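Local coordinates for MamA (Candidatus Magnetobacterium bavaricum, PDB 3VTX), which is a tetratricopeptide-repeat protein, an all-helical solenoid of antiparallel helix pairs of the kind that commonly serves as a scaffold for protein-protein interactions, at residues T104-L115 and A129-F140. Residues are numbered along the deposited sequence; the frame is centred on the assembly and turned at random.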
ATOM      1  N   THR A 104     -13.322  -4.932   3.134  1.00 33.98           N
ATOM      2  CA  THR A 104     -13.454  -5.771   1.919  1.00 36.32           C
ATOM      3  C   THR A 104     -13.599  -4.944   0.660  1.00 34.10           C
ATOM      4  O   THR A 104     -13.576  -5.490  -0.481  1.00 35.37           O
ATOM      5  CB  THR A 104     -14.582  -6.809   2.043  1.00 39.11           C
ATOM      6  OG1 THR A 104     -15.793  -6.103   2.244  1.00 41.95           O
ATOM      7  CG2 THR A 104     -14.315  -7.811   3.184  1.00 39.92           C
ATOM      8  N   VAL A 105     -13.660  -3.638   0.797  1.00 34.60           N
ATOM      9  CA  VAL A 105     -13.582  -2.747  -0.339  1.00 35.63           C
ATOM     10  C   VAL A 105     -12.262  -1.879  -0.436  1.00 34.04           C
ATOM     11  O   VAL A 105     -12.239  -0.771  -1.014  1.00 34.82           O
ATOM     12  CB  VAL A 105     -14.850  -1.931  -0.524  1.00 38.07           C
ATOM     13  CG1 VAL A 105     -15.993  -2.886  -0.845  1.00 40.55           C
ATOM     14  CG2 VAL A 105     -15.144  -1.040   0.686  1.00 42.74           C
ATOM     15  N   TYR A 106     -11.162  -2.394   0.130  1.00 32.44           N
ATOM     16  CA  TYR A 106      -9.955  -1.619   0.279  1.00 29.35           C
ATOM     17  C   TYR A 106      -9.166  -1.771  -1.025  1.00 30.33           C
ATOM     18  O   TYR A 106      -8.300  -2.660  -1.149  1.00 27.10           O
ATOM     19  CB  TYR A 106      -9.080  -2.166   1.393  1.00 30.82           C
ATOM     20  CG  TYR A 106      -8.017  -1.246   1.976  1.00 27.57           C
ATOM     21  CD1 TYR A 106      -7.571  -0.097   1.332  1.00 30.20           C
ATOM     22  CD2 TYR A 106      -7.439  -1.577   3.181  1.00 27.45           C
ATOM     23  CE1 TYR A 106      -6.568   0.711   1.882  1.00 31.06           C
ATOM     24  CE2 TYR A 106      -6.479  -0.757   3.777  1.00 25.92           C
ATOM     25  CZ  TYR A 106      -6.049   0.367   3.126  1.00 28.13           C
ATOM     26  OH  TYR A 106      -5.147   1.154   3.705  1.00 29.05           O
ATOM     27  N   ALA A 107      -9.432  -0.897  -1.968  1.00 28.98           N
ATOM     28  CA  ALA A 107      -8.839  -1.088  -3.315  1.00 28.22           C
ATOM     29  C   ALA A 107      -7.330  -1.090  -3.331  1.00 27.72           C
ATOM     30  O   ALA A 107      -6.741  -1.845  -4.074  1.00 26.07           O
ATOM     31  CB  ALA A 107      -9.364   0.026  -4.244  1.00 27.42           C
ATOM     32  N   ASP A 108      -6.686  -0.244  -2.548  1.00 27.33           N
ATOM     33  CA  ASP A 108      -5.231  -0.226  -2.514  1.00 27.64           C
ATOM     34  C   ASP A 108      -4.615  -1.536  -2.063  1.00 25.86           C
ATOM     35  O   ASP A 108      -3.555  -1.947  -2.601  1.00 22.39           O
ATOM     36  CB  ASP A 108      -4.718   0.907  -1.644  1.00 27.84           C
ATOM     37  CG  ASP A 108      -4.630   2.249  -2.429  1.00 37.47           C
ATOM     38  OD1 ASP A 108      -3.789   2.418  -3.391  1.00 42.20           O
ATOM     39  OD2 ASP A 108      -5.352   3.142  -1.976  1.00 46.93           O
ATOM     40  N   ALA A 109      -5.273  -2.178  -1.123  1.00 24.64           N
ATOM     41  CA  ALA A 109      -4.841  -3.443  -0.616  1.00 24.95           C
ATOM     42  C   ALA A 109      -4.996  -4.537  -1.621  1.00 23.11           C
ATOM     43  O   ALA A 109      -4.097  -5.388  -1.719  1.00 23.69           O
ATOM     44  CB  ALA A 109      -5.628  -3.791   0.690  1.00 23.99           C
ATOM     45  N   TYR A 110      -6.113  -4.575  -2.352  1.00 23.39           N
ATOM     46  CA  TYR A 110      -6.298  -5.618  -3.337  1.00 22.99           C
ATOM     47  C   TYR A 110      -5.237  -5.411  -4.453  1.00 23.03           C
ATOM     48  O   TYR A 110      -4.692  -6.396  -4.961  1.00 23.37           O
ATOM     49  CB  TYR A 110      -7.624  -5.574  -4.024  1.00 24.12           C
ATOM     50  CG  TYR A 110      -8.773  -6.154  -3.211  1.00 24.66           C
ATOM     51  CD1 TYR A 110      -9.678  -5.311  -2.627  1.00 30.13           C
ATOM     52  CD2 TYR A 110      -8.918  -7.511  -3.049  1.00 28.92           C
ATOM     53  CE1 TYR A 110     -10.759  -5.843  -1.899  1.00 31.11           C
ATOM     54  CE2 TYR A 110     -10.009  -8.057  -2.300  1.00 29.44           C
ATOM     55  CZ  TYR A 110     -10.894  -7.172  -1.726  1.00 31.78           C
ATOM     56  OH  TYR A 110     -12.041  -7.678  -1.028  1.00 31.20           O
ATOM     57  N   TYR A 111      -4.995  -4.159  -4.845  1.00 22.23           N
ATOM     58  CA  TYR A 111      -4.013  -3.873  -5.927  1.00 21.73           C
ATOM     59  C   TYR A 111      -2.612  -4.327  -5.504  1.00 21.40           C
ATOM     60  O   TYR A 111      -1.960  -5.100  -6.213  1.00 20.21           O
ATOM     61  CB  TYR A 111      -4.022  -2.447  -6.413  1.00 20.01           C
ATOM     62  CG  TYR A 111      -3.208  -2.231  -7.655  1.00 18.76           C
ATOM     63  CD1 TYR A 111      -3.495  -2.981  -8.775  1.00 19.51           C
ATOM     64  CD2 TYR A 111      -2.136  -1.405  -7.675  1.00 21.75           C
ATOM     65  CE1 TYR A 111      -2.725  -2.853  -9.943  1.00 20.10           C
ATOM     66  CE2 TYR A 111      -1.337  -1.282  -8.837  1.00 20.82           C
ATOM     67  CZ  TYR A 111      -1.671  -2.012  -9.943  1.00 19.35           C
ATOM     68  OH  TYR A 111      -0.880  -1.860 -11.074  1.00 20.41           O
ATOM     69  N   LYS A 112      -2.207  -3.947  -4.313  1.00 21.07           N
ATOM     70  CA  LYS A 112      -0.903  -4.379  -3.795  0.50 19.76           C
ATOM     71  C   LYS A 112      -0.806  -5.902  -3.703  1.00 20.79           C
ATOM     72  O   LYS A 112       0.255  -6.511  -4.042  1.00 20.06           O
ATOM     73  CB  LYS A 112      -0.588  -3.754  -2.410  0.50 20.86           C
ATOM     74  CG  LYS A 112      -0.196  -2.275  -2.389  0.50 19.08           C
ATOM     75  CD  LYS A 112       1.237  -1.897  -2.840  0.50 20.85           C
ATOM     76  CE  LYS A 112       1.745  -0.654  -2.043  0.50 19.09           C
ATOM     77  NZ  LYS A 112       3.069  -0.184  -2.565  0.50 23.75           N
ATOM     78  N   LEU A 113      -1.879  -6.576  -3.252  1.00 21.04           N
ATOM     79  CA  LEU A 113      -1.906  -8.016  -3.117  1.00 21.29           C
ATOM     80  C   LEU A 113      -1.724  -8.646  -4.467  1.00 19.98           C
ATOM     81  O   LEU A 113      -0.959  -9.585  -4.629  1.00 20.91           O
ATOM     82  CB  LEU A 113      -3.270  -8.484  -2.489  1.00 22.12           C
ATOM     83  CG  LEU A 113      -3.363  -9.978  -2.387  1.00 25.32           C
ATOM     84  CD1 LEU A 113      -2.331 -10.608  -1.333  1.00 24.76           C
ATOM     85  CD2 LEU A 113      -4.857 -10.295  -1.952  1.00 31.12           C
ATOM     86  N   GLY A 114      -2.375  -8.069  -5.455  1.00 19.45           N
ATOM     87  CA  GLY A 114      -2.202  -8.533  -6.817  1.00 20.94           C
ATOM     88  C   GLY A 114      -0.759  -8.377  -7.343  1.00 18.66           C
ATOM     89  O   GLY A 114      -0.198  -9.324  -7.960  1.00 20.98           O
ATOM     90  N   LEU A 115      -0.138  -7.244  -7.012  1.00 18.63           N
ATOM     91  CA  LEU A 115       1.245  -6.979  -7.388  1.00 17.44           C
ATOM     92  C   LEU A 115       2.134  -8.033  -6.736  1.00 19.01           C
ATOM     93  O   LEU A 115       3.067  -8.587  -7.398  1.00 20.85           O
ATOM     94  CB  LEU A 115       1.704  -5.598  -6.985  1.00 19.59           C
ATOM     95  CG  LEU A 115       1.036  -4.467  -7.780  1.00 19.79           C
ATOM     96  CD1 LEU A 115       1.579  -3.133  -7.199  1.00 20.55           C
ATOM     97  CD2 LEU A 115       1.265  -4.507  -9.346  1.00 19.30           C
ATOM     98  N   ALA A 129      -7.300 -10.498  -7.701  1.00 26.01           N
ATOM     99  CA  ALA A 129      -7.140  -9.289  -6.868  1.00 25.09           C
ATOM    100  C   ALA A 129      -7.271  -8.039  -7.741  1.00 23.69           C
ATOM    101  O   ALA A 129      -7.874  -7.013  -7.381  1.00 26.12           O
ATOM    102  CB  ALA A 129      -5.711  -9.280  -6.197  1.00 23.72           C
ATOM    103  N   TYR A 130      -6.683  -8.062  -8.940  1.00 22.92           N
ATOM    104  CA  TYR A 130      -6.854  -6.904  -9.816  1.00 21.52           C
ATOM    105  C   TYR A 130      -8.324  -6.660 -10.283  1.00 23.07           C
ATOM    106  O   TYR A 130      -8.721  -5.490 -10.477  1.00 24.01           O
ATOM    107  CB  TYR A 130      -5.990  -7.009 -11.083  1.00 20.41           C
ATOM    108  CG  TYR A 130      -4.494  -7.151 -10.869  1.00 18.80           C
ATOM    109  CD1 TYR A 130      -3.838  -6.390  -9.934  1.00 20.83           C
ATOM    110  CD2 TYR A 130      -3.723  -8.017 -11.691  1.00 21.51           C
ATOM    111  CE1 TYR A 130      -2.426  -6.464  -9.808  1.00 18.39           C
ATOM    112  CE2 TYR A 130      -2.304  -8.123 -11.550  1.00 20.02           C
ATOM    113  CZ  TYR A 130      -1.700  -7.375 -10.561  1.00 20.47           C
ATOM    114  OH  TYR A 130      -0.316  -7.355 -10.505  1.00 21.80           O
ATOM    115  N   GLU A 131      -9.031  -7.753 -10.554  1.00 26.25           N
ATOM    116  CA  GLU A 131     -10.433  -7.711 -10.940  1.00 28.64           C
ATOM    117  C   GLU A 131     -11.217  -7.045  -9.806  1.00 29.75           C
ATOM    118  O   GLU A 131     -12.068  -6.164 -10.069  1.00 30.66           O
ATOM    119  CB  GLU A 131     -10.936  -9.119 -11.237  1.00 29.84           C
ATOM    120  CG  GLU A 131     -10.482  -9.584 -12.612  1.00 32.19           C
ATOM    121  CD  GLU A 131     -10.902 -10.962 -12.971  1.00 42.45           C
ATOM    122  OE1 GLU A 131     -11.205 -11.765 -12.052  1.00 47.55           O
ATOM    123  OE2 GLU A 131     -10.940 -11.254 -14.197  1.00 42.75           O
ATOM    124  N   LYS A 132     -10.874  -7.403  -8.579  1.00 29.62           N
ATOM    125  CA  LYS A 132     -11.563  -6.806  -7.417  1.00 30.50           C
ATOM    126  C   LYS A 132     -11.237  -5.364  -7.368  1.00 28.19           C
ATOM    127  O   LYS A 132     -12.107  -4.573  -7.084  1.00 29.41           O
ATOM    128  CB  LYS A 132     -11.169  -7.478  -6.120  1.00 30.64           C
ATOM    129  CG  LYS A 132     -11.984  -7.145  -4.934  1.00 38.49           C
ATOM    130  CD  LYS A 132     -13.412  -7.743  -4.985  1.00 40.68           C
ATOM    131  CE  LYS A 132     -14.213  -7.221  -3.747  1.00 44.57           C
ATOM    132  NZ  LYS A 132     -15.700  -7.422  -3.911  1.00 46.66           N
ATOM    133  N   THR A 133      -9.955  -4.970  -7.643  1.00 27.15           N
ATOM    134  CA  THR A 133      -9.545  -3.593  -7.685  1.00 26.53           C
ATOM    135  C   THR A 133     -10.369  -2.789  -8.663  1.00 28.15           C
ATOM    136  O   THR A 133     -10.817  -1.705  -8.348  1.00 30.68           O
ATOM    137  CB  THR A 133      -8.029  -3.407  -8.028  1.00 26.21           C
ATOM    138  OG1 THR A 133      -7.222  -4.150  -7.066  1.00 25.19           O
ATOM    139  CG2 THR A 133      -7.607  -1.957  -8.086  1.00 25.52           C
ATOM    140  N   ILE A 134     -10.550  -3.318  -9.855  1.00 27.23           N
ATOM    141  CA  ILE A 134     -11.310  -2.649 -10.884  1.00 28.00           C
ATOM    142  C   ILE A 134     -12.831  -2.614 -10.519  1.00 29.90           C
ATOM    143  O   ILE A 134     -13.509  -1.670 -10.904  1.00 32.43           O
ATOM    144  CB  ILE A 134     -11.139  -3.351 -12.231  1.00 28.13           C
ATOM    145  CG1 ILE A 134      -9.713  -3.005 -12.717  1.00 25.28           C
ATOM    146  CG2 ILE A 134     -12.240  -2.910 -13.228  1.00 33.63           C
ATOM    147  CD1 ILE A 134      -9.284  -3.868 -13.952  1.00 27.81           C
ATOM    148  N   SER A 135     -13.322  -3.601  -9.822  1.00 31.99           N
ATOM    149  CA  SER A 135     -14.755  -3.585  -9.390  1.00 33.91           C
ATOM    150  C   SER A 135     -15.008  -2.413  -8.457  1.00 35.47           C
ATOM    151  O   SER A 135     -16.135  -1.844  -8.429  1.00 36.65           O
ATOM    152  CB  SER A 135     -15.186  -4.919  -8.803  1.00 35.41           C
ATOM    153  OG  SER A 135     -14.603  -5.150  -7.525  1.00 40.96           O
ATOM    154  N   ILE A 136     -14.007  -2.015  -7.684  1.00 32.48           N
ATOM    155  CA  ILE A 136     -14.114  -0.895  -6.755  1.00 33.22           C
ATOM    156  C   ILE A 136     -13.794   0.403  -7.433  1.00 32.83           C
ATOM    157  O   ILE A 136     -14.436   1.411  -7.159  1.00 33.81           O
ATOM    158  CB  ILE A 136     -13.171  -1.116  -5.490  1.00 33.47           C
ATOM    159  CG1 ILE A 136     -13.475  -2.461  -4.827  1.00 33.84           C
ATOM    160  CG2 ILE A 136     -13.304  -0.015  -4.472  1.00 34.23           C
ATOM    161  CD1 ILE A 136     -12.236  -3.005  -4.008  1.00 34.15           C
ATOM    162  N   LYS A 137     -12.712   0.459  -8.234  1.00 30.82           N
ATOM    163  CA  LYS A 137     -12.249   1.653  -8.914  1.00 31.94           C
ATOM    164  C   LYS A 137     -12.091   1.353 -10.415  1.00 33.71           C
ATOM    165  O   LYS A 137     -10.971   1.086 -10.929  1.00 29.12           O
ATOM    166  CB  LYS A 137     -10.889   2.086  -8.403  1.00 34.95           C
ATOM    167  CG  LYS A 137     -10.906   2.396  -6.908  1.00 39.55           C
ATOM    168  CD  LYS A 137     -11.479   3.775  -6.667  1.00 46.71           C
ATOM    169  CE  LYS A 137     -11.196   4.252  -5.180  1.00 52.22           C
ATOM    170  NZ  LYS A 137     -11.260   5.762  -5.098  1.00 53.70           N
ATOM    171  N   PRO A 138     -13.214   1.332 -11.147  1.00 33.59           N
ATOM    172  CA  PRO A 138     -13.107   1.009 -12.581  1.00 33.33           C
ATOM    173  C   PRO A 138     -12.323   2.004 -13.409  1.00 31.61           C
ATOM    174  O   PRO A 138     -11.918   1.698 -14.563  1.00 33.84           O
ATOM    175  CB  PRO A 138     -14.580   0.887 -13.019  1.00 34.66           C
ATOM    176  CG  PRO A 138     -15.342   1.626 -12.010  1.00 36.02           C
ATOM    177  CD  PRO A 138     -14.588   1.622 -10.730  1.00 35.47           C
ATOM    178  N   GLY A 139     -12.065   3.197 -12.897  1.00 31.28           N
ATOM    179  CA  GLY A 139     -11.223   4.159 -13.588  1.00 29.71           C
ATOM    180  C   GLY A 139      -9.700   4.030 -13.411  1.00 29.35           C
ATOM    181  O   GLY A 139      -8.940   4.782 -13.965  1.00 28.81           O
ATOM    182  N   PHE A 140      -9.281   3.084 -12.578  1.00 28.05           N
ATOM    183  CA  PHE A 140      -7.850   2.890 -12.315  1.00 26.03           C
ATOM    184  C   PHE A 140      -7.166   2.128 -13.484  1.00 24.12           C
ATOM    185  O   PHE A 140      -7.218   0.898 -13.532  1.00 23.81           O
ATOM    186  CB  PHE A 140      -7.644   2.125 -11.010  1.00 24.96           C
ATOM    187  CG  PHE A 140      -6.169   1.981 -10.639  1.00 23.90           C
ATOM    188  CD1 PHE A 140      -5.282   3.002 -10.808  1.00 29.48           C
ATOM    189  CD2 PHE A 140      -5.729   0.813 -10.060  1.00 28.63           C
ATOM    190  CE1 PHE A 140      -3.949   2.866 -10.439  1.00 30.06           C
ATOM    191  CE2 PHE A 140      -4.371   0.677  -9.742  1.00 24.19           C
ATOM    192  CZ  PHE A 140      -3.523   1.663  -9.886  1.00 26.90           C
TER
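Y110 drives its side chain into helix 123-136, a knob seated among A129, K132, T133 and I136, and so joins the two antiparallel helices of a tetratricopeptide repeat. The axes of 107-115 and 129-136 come within 7.9 Å at a crossing angle of -156°.

CH-pi packing covers the Y110 ring: K132 CG stands over the middle of one face, 3.3 Å from the ring centroid. A bend at chi2 then carries the lysine chain on across the ring, bringing CE to 3.5 Å from Y110 OH. That hydroxyl is held by its own segment, donating to T104 O at 2.7 Å, which ties the phenol to the turn ahead of the helix. I136 adds the apolar contacts here, its CD1 against Y110 CD1 and its CG2 against A107 CB.

Aromatic contacts dominate the other flank. Y111, with CG anti to the backbone N (chi1 -170°), swings between Y130 and F140. F140 meets it edge-to-face, with CE2 over the centre of one face of Y111 and the planes at 85°; Y130 lies obliquely, CD1 to Y111 CD1. The Y111 hydroxyl reaches on to helix 141-153, hydrogen-bonding S146 and R142, so this cluster also links the pair to the next helix.

Small residues bring the backbones together where G114 faces A129, whose CB rests 3.3 Å from Y110 O. The Y130 ring lies beside G114, and its OH touches L115 CD2.

T133 sits between Y110 and Y111, its OG1 3.4 Å from Y110 CB and near the edge of the Y111 ring. This hydroxyl donates to A129 O at 3.0 Å from above the carbonyl plane, while T133 N approaches the same oxygen from the opposite face.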